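Local coordinates for protein Cel44C (Paenibacillus polymyxa, PDB 2YKK) that probably hydrolyses the beta-1,4-glucan backbone of xyloglucan and related glucans; this piece of a longer multidomain enzyme holds its family 44 catalytic module, at residues P111-V116 and A183-P188; L447-M452 and F464-A469; E358-G363 and W391-G396. The protein carries 2 engineered substitutions. All blocks are in the same frame, centred on the assembly; numbering follows the deposited sequence. Where two conformers were deposited one is given.

Contact 1 (P111-V116 and A183-P188); sequences PMAGYV and ALDNEP
Asp185 reaches across to Met112 and Ala113 and joins the loops that follow two adjacent strands, 105-110 and 181-184, of the (beta/alpha)8 barrel. Its OD2 takes a nearly straight hydrogen bond from Met112 N, 2.7 Å long at 173°, on the anti lone pair. Ala113 N approaches the same OD2 at 3.2 Å and adds a weak, bent bond, so one oxygen holds two successive amides. The other oxygen, OD1, accepts from Asn186 N at 2.7 Å and is also hydrogen-bonded to Thr51 and Trp191. An aspartate suits this buried place because both oxygens are needed as acceptors, and its short chain keeps them close to the backbone. With chi1 at -155°, the carboxylate swings away from its own amide nitrogen and into the neighbouring loop. An alanine here would remove the acceptor and is likely to leave the amides of Met112 and Ala113 without their mate, allowing the 111-116 loop to shift. The preceding Leu184 centres an inverse gamma turn, which bends the chain as it leaves the barrel strand. Further on, Glu187 OE1 hydrogen-bonds a buffer-like molecule probably taken from the crystallisation liquor, consistent with this end of the barrel facing the active site.

Apolar packing flanks the polar bonds. Met112 CB rests against Asp185 CB at 3.7 Å, while Leu208 and Leu215 of helix 205-222 also pack on the Met112 side chain. The Met112 chain folds back at chi3 (-15°), nearly eclipsing CE with CB; SD lies 3.9 Å from Leu184 CB, and CE is 3.7 Å from Leu184 O.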
ATOM      1  N   PRO A 111     -13.570 -10.655   6.911  1.00  6.43           N
ATOM      2  CA  PRO A 111     -14.695  -9.757   7.211  1.00  6.70           C
ATOM      3  C   PRO A 111     -14.848  -9.523   8.739  1.00  6.96           C
ATOM      4  O   PRO A 111     -14.699 -10.480   9.529  1.00  7.17           O
ATOM      5  CB  PRO A 111     -15.920 -10.552   6.670  1.00  6.69           C
ATOM      6  CG  PRO A 111     -15.503 -12.019   6.856  1.00  6.52           C
ATOM      7  CD  PRO A 111     -13.993 -12.045   6.603  1.00  6.56           C
ATOM      8  N   MET A 112     -15.155  -8.288   9.144  1.00  7.10           N
ATOM      9  CA  MET A 112     -15.439  -7.965  10.546  1.00  7.62           C
ATOM     10  C   MET A 112     -16.701  -7.154  10.742  1.00  7.73           C
ATOM     11  O   MET A 112     -17.154  -7.012  11.878  1.00  8.88           O
ATOM     12  CB  MET A 112     -14.293  -7.102  11.154  1.00  8.04           C
ATOM     13  CG  MET A 112     -13.348  -7.872  11.897  1.00  8.50           C
ATOM     14  SD  MET A 112     -12.159  -6.950  12.906  1.00  8.27           S
ATOM     15  CE  MET A 112     -12.253  -5.294  12.330  1.00  8.22           C
ATOM     16  N   ALA A 113     -17.313  -6.634   9.698  1.00  7.40           N
ATOM     17  CA  ALA A 113     -18.421  -5.647   9.913  1.00  7.46           C
ATOM     18  C   ALA A 113     -19.689  -6.370  10.348  1.00  7.59           C
ATOM     19  O   ALA A 113     -20.580  -5.755  10.950  1.00  8.19           O
ATOM     20  CB  ALA A 113     -18.694  -4.853   8.656  1.00  6.97           C
ATOM     21  N   GLY A 114     -19.739  -7.672  10.093  1.00  7.66           N
ATOM     22  CA  GLY A 114     -20.685  -8.549  10.786  1.00  7.19           C
ATOM     23  C   GLY A 114     -21.481  -9.496   9.886  1.00  7.02           C
ATOM     24  O   GLY A 114     -22.026 -10.492  10.377  1.00  6.94           O
ATOM     25  N   TYR A 115     -21.598  -9.138   8.609  1.00  7.08           N
ATOM     26  CA  TYR A 115     -22.364  -9.926   7.642  1.00  7.06           C
ATOM     27  C   TYR A 115     -21.705  -9.961   6.279  1.00  6.95           C
ATOM     28  O   TYR A 115     -20.919  -9.063   5.928  1.00  7.00           O
ATOM     29  CB  TYR A 115     -23.783  -9.336   7.422  1.00  7.30           C
ATOM     30  CG  TYR A 115     -24.590  -9.265   8.722  1.00  7.83           C
ATOM     31  CD1 TYR A 115     -24.463  -8.148   9.561  1.00  8.15           C
ATOM     32  CD2 TYR A 115     -25.462 -10.285   9.072  1.00  7.86           C
ATOM     33  CE1 TYR A 115     -25.199  -8.085  10.759  1.00  8.50           C
ATOM     34  CE2 TYR A 115     -26.221 -10.207  10.265  1.00  8.26           C
ATOM     35  CZ  TYR A 115     -26.062  -9.105  11.079  1.00  8.78           C
ATOM     36  OH  TYR A 115     -26.794  -8.962  12.270  1.00  9.39           O
ATOM     37  N   VAL A 116     -22.077 -10.962   5.487  1.00  6.74           N
ATOM     38  CA  VAL A 116     -21.563 -11.065   4.136  1.00  6.63           C
ATOM     39  C   VAL A 116     -22.710 -11.402   3.192  1.00  6.52           C
ATOM     40  O   VAL A 116     -23.749 -11.894   3.607  1.00  6.52           O
ATOM     41  CB  VAL A 116     -20.386 -12.111   4.000  1.00  6.44           C
ATOM     42  CG1 VAL A 116     -19.172 -11.688   4.859  1.00  6.47           C
ATOM     43  CG2 VAL A 116     -20.902 -13.517   4.419  1.00  6.51           C
ATOM     44  N   ALA A 183      -5.985  -9.197   6.591  1.00  5.82           N
ATOM     45  CA  ALA A 183      -6.350  -7.877   7.069  1.00  5.79           C
ATOM     46  C   ALA A 183      -7.704  -7.938   7.782  1.00  5.77           C
ATOM     47  O   ALA A 183      -8.594  -8.714   7.384  1.00  5.62           O
ATOM     48  CB  ALA A 183      -6.419  -6.886   5.853  1.00  5.84           C
ATOM     49  N   LEU A 184      -7.831  -7.153   8.852  1.00  5.66           N
ATOM     50  CA  LEU A 184      -9.037  -7.100   9.672  1.00  5.89           C
ATOM     51  C   LEU A 184     -10.028  -6.145   8.995  1.00  5.95           C
ATOM     52  O   LEU A 184     -10.109  -4.943   9.328  1.00  6.15           O
ATOM     53  CB  LEU A 184      -8.675  -6.625  11.112  1.00  5.96           C
ATOM     54  CG  LEU A 184      -7.665  -7.532  11.821  1.00  5.95           C
ATOM     55  CD1 LEU A 184      -7.288  -6.929  13.201  1.00  6.33           C
ATOM     56  CD2 LEU A 184      -8.211  -8.933  11.990  1.00  6.14           C
ATOM     57  N   ASP A 185     -10.684  -6.699   7.972  1.00  5.90           N
ATOM     58  CA  ASP A 185     -11.684  -5.925   7.176  1.00  5.71           C
ATOM     59  C   ASP A 185     -10.995  -4.741   6.481  1.00  5.64           C
ATOM     60  O   ASP A 185      -9.811  -4.834   6.084  1.00  5.41           O
ATOM     61  CB  ASP A 185     -12.907  -5.553   8.083  1.00  5.85           C
ATOM     62  CG  ASP A 185     -14.217  -5.320   7.285  1.00  5.95           C
ATOM     63  OD1 ASP A 185     -14.330  -4.281   6.587  1.00  6.15           O
ATOM     64  OD2 ASP A 185     -15.125  -6.175   7.389  1.00  5.97           O
ATOM     65  N   ASN A 186     -11.740  -3.638   6.325  1.00  5.40           N
ATOM     66  CA  ASN A 186     -11.297  -2.522   5.463  1.00  5.48           C
ATOM     67  C   ASN A 186     -12.016  -1.263   5.879  1.00  5.45           C
ATOM     68  O   ASN A 186     -13.256  -1.271   5.884  1.00  5.47           O
ATOM     69  CB  ASN A 186     -11.662  -2.871   3.995  1.00  5.50           C
ATOM     70  CG  ASN A 186     -11.255  -1.790   3.021  1.00  5.63           C
ATOM     71  OD1 ASN A 186     -12.123  -0.975   2.520  1.00  6.12           O
ATOM     72  ND2 ASN A 186      -9.992  -1.760   2.700  1.00  5.27           N
ATOM     73  N   GLU A 187     -11.268  -0.216   6.265  1.00  5.32           N
ATOM     74  CA  GLU A 187     -11.881   1.132   6.496  1.00  5.55           C
ATOM     75  C   GLU A 187     -13.106   1.084   7.427  1.00  5.33           C
ATOM     76  O   GLU A 187     -14.231   1.546   7.048  1.00  5.42           O
ATOM     77  CB  GLU A 187     -12.230   1.817   5.160  1.00  5.73           C
ATOM     78  CG  GLU A 187     -10.951   1.938   4.301  1.00  6.11           C
ATOM     79  CD  GLU A 187     -11.117   2.844   3.071  1.00  6.30           C
ATOM     80  OE1 GLU A 187     -12.265   3.257   2.710  1.00  6.26           O
ATOM     81  OE2 GLU A 187     -10.067   3.150   2.430  1.00  6.85           O
ATOM     82  N   PRO A 188     -12.897   0.594   8.658  1.00  5.26           N
ATOM     83  CA  PRO A 188     -14.031   0.436   9.576  1.00  5.26           C
ATOM     84  C   PRO A 188     -14.740   1.765   9.916  1.00  5.41           C
ATOM     85  O   PRO A 188     -15.966   1.767  10.103  1.00  5.41           O
ATOM     86  CB  PRO A 188     -13.388  -0.187  10.854  1.00  5.30           C
ATOM     87  CG  PRO A 188     -11.870   0.201  10.747  1.00  5.22           C
ATOM     88  CD  PRO A 188     -11.634   0.056   9.219  1.00  5.18           C
TER

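Contact 2 (L447-M452 and F464-A469); sequences LHLVVM and FDLSGA
Leu447, Leu449 and Val451 face Phe464 and Leu466 across the hydrophobic interior of the beta-sandwich domain, where two strands from opposing layers run roughly antiparallel. Their axes come no closer than 10.9 Å and make an angle of 147°, so no backbone hydrogen bond joins them and only side chains fill the gap. Every second residue of 447-452 points inward, which is why this face is built of leucine and valine.

Leu449 and Phe464 carry the centre. The two side chains run antiparallel past one another, and Leu449 CD1 lies 3.7 Å from Phe464 CE2, meeting the ring obliquely. A chi1 of -68°, with CG anti to the carbonyl carbon, turns the Phe464 ring toward strand 446-453, and its length carries CZ on to Val451, whose CG1 sits at the ring edge, 4.3 Å from Phe464 CZ. Closer to the other end, branched leucines meet methyl to methyl, with Leu447 CD2 4.1 Å from Leu466 CD2. Tyr472 touches both of these leucines.

Strand 446-453 pairs with strands 433-439 and 509-516, and Ile513 and Leu515 of the latter also pack on Phe464 and Leu466. Phe501 of strand 500-505 stacks on the Phe464 ring. On the other side of strand 446-453, Val450 and Met452 lie against helix 367-382.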
ATOM      1  N   LEU A 447      26.096   0.320  -8.253  1.00 13.00           N
ATOM      2  CA  LEU A 447      25.380   1.299  -7.440  1.00 11.81           C
ATOM      3  C   LEU A 447      24.198   1.745  -8.242  1.00 11.43           C
ATOM      4  O   LEU A 447      24.374   2.048  -9.411  1.00 11.59           O
ATOM      5  CB  LEU A 447      26.290   2.488  -7.116  1.00 11.60           C
ATOM      6  CG  LEU A 447      25.657   3.754  -6.515  1.00 11.30           C
ATOM      7  CD1 LEU A 447      24.975   3.515  -5.129  1.00 11.26           C
ATOM      8  CD2 LEU A 447      26.755   4.804  -6.356  1.00 11.71           C
ATOM      9  N   HIS A 448      23.013   1.814  -7.619  1.00 11.01           N
ATOM     10  CA  HIS A 448      21.779   2.262  -8.293  1.00 10.48           C
ATOM     11  C   HIS A 448      21.352   3.622  -7.801  1.00 10.62           C
ATOM     12  O   HIS A 448      21.277   3.859  -6.578  1.00 10.28           O
ATOM     13  CB  HIS A 448      20.667   1.270  -7.974  1.00 10.68           C
ATOM     14  CG  HIS A 448      20.821  -0.030  -8.695  1.00 10.84           C
ATOM     15  ND1 HIS A 448      21.657  -1.045  -8.256  1.00 11.75           N
ATOM     16  CD2 HIS A 448      20.319  -0.427  -9.882  1.00 10.12           C
ATOM     17  CE1 HIS A 448      21.644  -2.026  -9.151  1.00 10.90           C
ATOM     18  NE2 HIS A 448      20.829  -1.679 -10.135  1.00 11.76           N
ATOM     19  N   LEU A 449      21.010   4.506  -8.744  1.00 10.10           N
ATOM     20  CA  LEU A 449      20.569   5.862  -8.388  1.00 10.75           C
ATOM     21  C   LEU A 449      19.302   6.146  -9.169  1.00 10.36           C
ATOM     22  O   LEU A 449      19.308   5.989 -10.415  1.00 11.71           O
ATOM     23  CB  LEU A 449      21.583   6.902  -8.853  1.00 11.40           C
ATOM     24  CG  LEU A 449      23.025   6.748  -8.369  1.00 11.97           C
ATOM     25  CD1 LEU A 449      23.884   7.899  -8.919  1.00 12.81           C
ATOM     26  CD2 LEU A 449      23.112   6.749  -6.847  1.00 12.11           C
ATOM     27  N   VAL A 450      18.246   6.549  -8.496  1.00  9.36           N
ATOM     28  CA  VAL A 450      17.039   7.025  -9.219  1.00  8.70           C
ATOM     29  C   VAL A 450      16.989   8.528  -8.949  1.00  8.47           C
ATOM     30  O   VAL A 450      16.962   8.940  -7.794  1.00  8.81           O
ATOM     31  CB  VAL A 450      15.784   6.293  -8.737  1.00  8.75           C
ATOM     32  CG1 VAL A 450      14.509   7.083  -9.183  1.00  8.92           C
ATOM     33  CG2 VAL A 450      15.775   4.860  -9.291  1.00  8.88           C
ATOM     34  N   VAL A 451      17.011   9.338  -9.999  1.00  8.12           N
ATOM     35  CA  VAL A 451      16.995  10.783  -9.835  1.00  8.32           C
ATOM     36  C   VAL A 451      15.894  11.368 -10.734  1.00  8.27           C
ATOM     37  O   VAL A 451      15.625  10.821 -11.833  1.00  8.25           O
ATOM     38  CB  VAL A 451      18.371  11.389 -10.220  1.00  8.56           C
ATOM     39  CG1 VAL A 451      18.784  11.005 -11.663  1.00  8.78           C
ATOM     40  CG2 VAL A 451      18.410  12.902  -9.979  1.00  8.83           C
ATOM     41  N   MET A 452      15.318  12.479 -10.303  1.00  8.15           N
ATOM     42  CA  MET A 452      14.243  13.069 -11.083  1.00  8.62           C
ATOM     43  C   MET A 452      14.234  14.582 -11.015  1.00  8.73           C
ATOM     44  O   MET A 452      14.646  15.166 -10.011  1.00  8.32           O
ATOM     45  CB  MET A 452      12.901  12.478 -10.639  1.00  9.11           C
ATOM     46  CG  MET A 452      12.480  12.909  -9.236  1.00  9.41           C
ATOM     47  SD  MET A 452      11.512  11.639  -8.356  1.00  9.97           S
ATOM     48  CE  MET A 452      12.850  10.458  -8.041  1.00  9.55           C
ATOM     49  N   PHE A 464      27.214  14.591  -9.505  1.00 14.85           N
ATOM     50  CA  PHE A 464      27.225  13.509  -8.525  1.00 15.89           C
ATOM     51  C   PHE A 464      28.582  13.340  -7.899  1.00 15.76           C
ATOM     52  O   PHE A 464      29.565  13.247  -8.604  1.00 15.98           O
ATOM     53  CB  PHE A 464      26.874  12.192  -9.194  1.00 16.11           C
ATOM     54  CG  PHE A 464      25.445  12.125  -9.674  1.00 17.53           C
ATOM     55  CD1 PHE A 464      25.110  12.608 -10.926  1.00 17.93           C
ATOM     56  CD2 PHE A 464      24.459  11.566  -8.857  1.00 18.02           C
ATOM     57  CE1 PHE A 464      23.788  12.533 -11.387  1.00 19.47           C
ATOM     58  CE2 PHE A 464      23.111  11.501  -9.303  1.00 19.21           C
ATOM     59  CZ  PHE A 464      22.788  11.976 -10.560  1.00 19.64           C
ATOM     60  N   ASP A 465      28.614  13.318  -6.574  1.00 16.28           N
ATOM     61  CA  ASP A 465      29.837  12.969  -5.851  0.50 16.89           C
ATOM     62  C   ASP A 465      29.564  11.674  -5.116  1.00 16.37           C
ATOM     63  O   ASP A 465      28.663  11.612  -4.281  1.00 15.98           O
ATOM     64  CB  ASP A 465      30.281  14.075  -4.882  0.50 18.52           C
ATOM     65  CG  ASP A 465      31.613  13.746  -4.192  0.50 20.23           C
ATOM     66  OD1 ASP A 465      31.589  12.961  -3.220  0.50 20.91           O
ATOM     67  OD2 ASP A 465      32.685  14.236  -4.644  0.50 21.75           O
ATOM     68  N   LEU A 466      30.322  10.623  -5.474  1.00 15.59           N
ATOM     69  CA  LEU A 466      30.116   9.296  -4.914  1.00 16.06           C
ATOM     70  C   LEU A 466      31.176   8.925  -3.883  1.00 17.19           C
ATOM     71  O   LEU A 466      32.354   9.116  -4.132  1.00 16.86           O
ATOM     72  CB  LEU A 466      30.111   8.232  -6.027  1.00 15.17           C
ATOM     73  CG  LEU A 466      29.353   8.602  -7.319  1.00 15.48           C
ATOM     74  CD1 LEU A 466      29.605   7.566  -8.400  1.00 15.52           C
ATOM     75  CD2 LEU A 466      27.862   8.689  -6.970  1.00 15.45           C
ATOM     76  N   SER A 467      30.746   8.356  -2.756  1.00 18.29           N
ATOM     77  CA  SER A 467      31.657   7.766  -1.769  0.60 19.02           C
ATOM     78  C   SER A 467      31.455   6.258  -1.780  1.00 19.78           C
ATOM     79  O   SER A 467      30.341   5.761  -1.493  1.00 19.56           O
ATOM     80  CB  SER A 467      31.373   8.325  -0.385  0.60 19.34           C
ATOM     81  OG  SER A 467      31.683   9.693  -0.364  0.60 20.07           O
ATOM     82  N   GLY A 468      32.508   5.536  -2.144  1.00 19.92           N
ATOM     83  CA  GLY A 468      32.464   4.074  -2.206  1.00 21.06           C
ATOM     84  C   GLY A 468      33.845   3.477  -1.973  1.00 21.46           C
ATOM     85  O   GLY A 468      34.844   4.207  -1.895  1.00 21.16           O
ATOM     86  N   ALA A 469      33.898   2.151  -1.845  1.00 20.89           N
ATOM     87  CA  ALA A 469      35.160   1.453  -1.540  1.00 21.44           C
ATOM     88  C   ALA A 469      35.990   1.248  -2.801  1.00 21.73           C
ATOM     89  O   ALA A 469      37.221   1.082  -2.721  1.00 21.92           O
ATOM     90  CB  ALA A 469      34.877   0.099  -0.862  1.00 20.79           C
TER

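Contact 3 (E358-G363 and W391-G396); sequences EYSYGG and WKLKDG
Glu358 and Trp391 line what is probably the active-site end of the (beta/alpha)8 barrel, where strands 353-359 and 387-390 run out into loops; a bound bis-tris molecule lies about 3 Å from the Glu358 side chain at the nearest atoms. The side chains of Glu358 and Trp391 lie side by side and point the same way, with Glu358 CD 3.8 Å from Trp391 CE3 and the carboxylate and indole planes 35° apart. Glu358 OE1 sits 4.0 Å above one face of the indole, offset toward the rim. The wide, rigid ring thus walls one flank of the acid, while Arg44 forms a salt bridge to OE2 and Tyr286 a hydrogen bond to OE1, fixing the rotation of the carboxylate.

The backbone holds the pair together: Trp391 N donates to Tyr359 O, 3.0 Å at 166°. Beyond it, Ser360 OG stands anti to its own backbone N (chi1 170°) and accepts from Gly362 N at 3.0 Å, an ST turn closed by a hydroxyl carried only one carbon from the backbone. A water bridges the loops, 2.6 Å from Ser360 OG and accepting from Leu393 N at 2.8 Å. Leu393 CD1 completes the packing, 3.7 Å from Ser360 CB.

A glutamate at the end of the seventh barrel strand, beside a tryptophan after the eighth, is consistent with the catalytic centre of retaining (beta/alpha)8 glycoside hydrolases.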
ATOM      1  N   GLU A 358      -3.364   1.135   0.712  1.00  5.81           N
ATOM      2  CA  GLU A 358      -3.877   1.821  -0.491  1.00  5.81           C
ATOM      3  C   GLU A 358      -3.288   3.189  -0.492  1.00  5.92           C
ATOM      4  O   GLU A 358      -3.242   3.807   0.566  1.00  6.23           O
ATOM      5  CB  GLU A 358      -5.389   2.039  -0.448  1.00  5.98           C
ATOM      6  CG  GLU A 358      -6.157   0.697  -0.597  1.00  6.12           C
ATOM      7  CD  GLU A 358      -7.692   0.851  -0.471  1.00  6.32           C
ATOM      8  OE1 GLU A 358      -8.207   1.967  -0.669  1.00  6.88           O
ATOM      9  OE2 GLU A 358      -8.389  -0.165  -0.195  1.00  6.26           O
ATOM     10  N   TYR A 359      -2.922   3.661  -1.678  1.00  5.83           N
ATOM     11  CA  TYR A 359      -2.546   5.066  -1.901  1.00  5.93           C
ATOM     12  C   TYR A 359      -2.541   5.351  -3.401  1.00  5.90           C
ATOM     13  O   TYR A 359      -2.454   4.424  -4.230  1.00  5.78           O
ATOM     14  CB  TYR A 359      -1.163   5.401  -1.303  1.00  5.88           C
ATOM     15  CG  TYR A 359       0.010   4.771  -2.007  1.00  5.94           C
ATOM     16  CD1 TYR A 359       0.362   3.433  -1.761  1.00  5.76           C
ATOM     17  CD2 TYR A 359       0.821   5.531  -2.868  1.00  5.62           C
ATOM     18  CE1 TYR A 359       1.452   2.866  -2.422  1.00  5.97           C
ATOM     19  CE2 TYR A 359       1.932   4.961  -3.480  1.00  6.06           C
ATOM     20  CZ  TYR A 359       2.216   3.637  -3.286  1.00  6.08           C
ATOM     21  OH  TYR A 359       3.343   3.061  -3.865  1.00  6.59           O
ATOM     22  N   SER A 360      -2.617   6.633  -3.742  1.00  6.10           N
ATOM     23  CA  SER A 360      -2.447   7.043  -5.140  1.00  6.36           C
ATOM     24  C   SER A 360      -2.187   8.528  -5.099  1.00  6.40           C
ATOM     25  O   SER A 360      -2.805   9.229  -4.272  1.00  6.73           O
ATOM     26  CB  SER A 360      -3.759   6.850  -5.911  1.00  6.37           C
ATOM     27  OG  SER A 360      -3.635   7.478  -7.201  1.00  6.59           O
ATOM     28  N   TYR A 361      -1.340   9.000  -6.009  1.00  6.66           N
ATOM     29  CA  TYR A 361      -1.054  10.447  -6.164  1.00  6.87           C
ATOM     30  C   TYR A 361      -1.781  11.028  -7.383  1.00  7.00           C
ATOM     31  O   TYR A 361      -1.567  12.184  -7.712  1.00  7.17           O
ATOM     32  CB  TYR A 361       0.471  10.708  -6.207  1.00  6.87           C
ATOM     33  CG  TYR A 361       0.987  10.637  -4.804  1.00  6.93           C
ATOM     34  CD1 TYR A 361       1.007   9.424  -4.117  1.00  6.89           C
ATOM     35  CD2 TYR A 361       1.369  11.824  -4.126  1.00  6.82           C
ATOM     36  CE1 TYR A 361       1.413   9.372  -2.752  1.00  6.91           C
ATOM     37  CE2 TYR A 361       1.796  11.795  -2.782  1.00  6.94           C
ATOM     38  CZ  TYR A 361       1.806  10.563  -2.096  1.00  6.97           C
ATOM     39  OH  TYR A 361       2.192  10.535  -0.763  1.00  6.83           O
ATOM     40  N   GLY A 362      -2.652  10.235  -8.045  1.00  7.22           N
ATOM     41  CA  GLY A 362      -3.393  10.727  -9.200  1.00  7.49           C
ATOM     42  C   GLY A 362      -2.460  10.950 -10.394  1.00  7.79           C
ATOM     43  O   GLY A 362      -1.296  10.495 -10.395  1.00  7.93           O
ATOM     44  N   GLY A 363      -2.965  11.660 -11.402  1.00  7.78           N
ATOM     45  CA  GLY A 363      -2.205  11.892 -12.661  1.00  7.92           C
ATOM     46  C   GLY A 363      -1.672  10.594 -13.262  1.00  7.96           C
ATOM     47  O   GLY A 363      -0.519  10.522 -13.679  1.00  7.88           O
ATOM     48  N   TRP A 391      -3.432   1.848  -5.306  1.00  6.45           N
ATOM     49  CA  TRP A 391      -4.851   1.565  -5.695  1.00  7.07           C
ATOM     50  C   TRP A 391      -5.186   2.396  -6.945  1.00  7.16           C
ATOM     51  O   TRP A 391      -5.028   3.615  -6.944  1.00  7.11           O
ATOM     52  CB  TRP A 391      -5.870   1.908  -4.552  1.00  7.37           C
ATOM     53  CG  TRP A 391      -7.301   1.523  -4.999  1.00  7.92           C
ATOM     54  CD1 TRP A 391      -8.121   2.256  -5.826  1.00  8.30           C
ATOM     55  CD2 TRP A 391      -8.021   0.318  -4.683  1.00  8.25           C
ATOM     56  NE1 TRP A 391      -9.311   1.556  -6.073  1.00  8.55           N
ATOM     57  CE2 TRP A 391      -9.266   0.367  -5.384  1.00  8.68           C
ATOM     58  CE3 TRP A 391      -7.735  -0.815  -3.906  1.00  8.41           C
ATOM     59  CZ2 TRP A 391     -10.209  -0.685  -5.324  1.00  8.71           C
ATOM     60  CZ3 TRP A 391      -8.703  -1.864  -3.826  1.00  8.33           C
ATOM     61  CH2 TRP A 391      -9.915  -1.774  -4.531  1.00  8.56           C
ATOM     62  N   LYS A 392      -5.685   1.750  -7.982  1.00  7.64           N
ATOM     63  CA  LYS A 392      -6.042   2.450  -9.218  1.00  8.16           C
ATOM     64  C   LYS A 392      -7.321   3.289  -9.029  1.00  8.64           C
ATOM     65  O   LYS A 392      -8.409   2.720  -8.968  1.00  8.83           O
ATOM     66  CB  LYS A 392      -6.304   1.444 -10.356  1.00  8.72           C
ATOM     67  CG  LYS A 392      -5.134   0.633 -10.827  1.00  8.90           C
ATOM     68  CD  LYS A 392      -5.636  -0.379 -11.925  1.00  9.62           C
ATOM     69  CE  LYS A 392      -5.857   0.362 -13.256  1.00  9.51           C
ATOM     70  NZ  LYS A 392      -6.350  -0.668 -14.286  1.00  9.66           N
ATOM     71  N   LEU A 393      -7.186   4.617  -8.975  1.00  9.26           N
ATOM     72  CA  LEU A 393      -8.360   5.518  -8.920  1.00  9.99           C
ATOM     73  C   LEU A 393      -8.966   5.751 -10.313  1.00 11.35           C
ATOM     74  O   LEU A 393     -10.093   6.247 -10.419  1.00 12.60           O
ATOM     75  CB  LEU A 393      -8.004   6.875  -8.268  1.00  9.69           C
ATOM     76  CG  LEU A 393      -7.635   6.749  -6.805  1.00  9.37           C
ATOM     77  CD1 LEU A 393      -7.211   8.120  -6.308  1.00  9.20           C
ATOM     78  CD2 LEU A 393      -8.760   6.212  -5.947  1.00  9.34           C
ATOM     79  N   LYS A 394      -8.217   5.432 -11.352  1.00 11.74           N
ATOM     80  CA  LYS A 394      -8.711   5.543 -12.725  0.70 12.50           C
ATOM     81  C   LYS A 394      -8.585   4.187 -13.366  1.00 12.40           C
ATOM     82  O   LYS A 394      -7.585   3.520 -13.237  1.00 11.12           O
ATOM     83  CB  LYS A 394      -7.914   6.592 -13.510  0.70 13.66           C
ATOM     84  CG  LYS A 394      -8.187   8.019 -13.042  0.70 14.65           C
ATOM     85  CD  LYS A 394      -9.635   8.485 -13.264  0.70 15.65           C
ATOM     86  CE  LYS A 394      -9.720  10.001 -13.228  0.70 16.65           C
ATOM     87  NZ  LYS A 394      -9.478  10.515 -11.865  0.70 16.55           N
ATOM     88  N   ASP A 395      -9.680   3.739 -14.001  1.00 12.90           N
ATOM     89  CA  ASP A 395      -9.683   2.425 -14.624  1.00 13.81           C
ATOM     90  C   ASP A 395      -8.905   2.397 -15.945  1.00 13.04           C
ATOM     91  O   ASP A 395      -8.559   3.444 -16.491  1.00 13.16           O
ATOM     92  CB  ASP A 395     -11.132   1.966 -14.830  1.00 15.71           C
ATOM     93  CG  ASP A 395     -11.843   1.693 -13.491  1.00 17.32           C
ATOM     94  OD1 ASP A 395     -11.207   1.160 -12.571  1.00 19.64           O
ATOM     95  OD2 ASP A 395     -13.036   1.967 -13.405  1.00 20.82           O
ATOM     96  N   GLY A 396      -8.636   1.200 -16.443  1.00 12.29           N
ATOM     97  CA  GLY A 396      -7.883   1.058 -17.690  1.00 12.23           C
ATOM     98  C   GLY A 396      -6.400   1.268 -17.454  1.00 11.88           C
ATOM     99  O   GLY A 396      -5.935   1.145 -16.320  1.00 12.06           O
TER
HETATM  100  O   HOH W   1      -4.846   6.179  -9.165  1.00  7.70           O

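Overall arrangement
Along the chain the order is contact 1, contact 3, contact 2. Contacts 1 and 3 belong to the same eight-stranded parallel barrel, at the loops following its third and fourth strands and its seventh and eighth. Their centres are about 23 Å apart, yet they touch where Glu187 comes close to Glu358, a pair of acids consistent with the active site of a barrel glycosidase. Contact 2 lies in the beta sandwich, on the opposite side of the chain's centre from contact 1 and about 45 Å from it between centres; its nearest atoms are about 11 Å from contact 3. Helix 367-382 touches both contacts 2 and 3, linking the two domains.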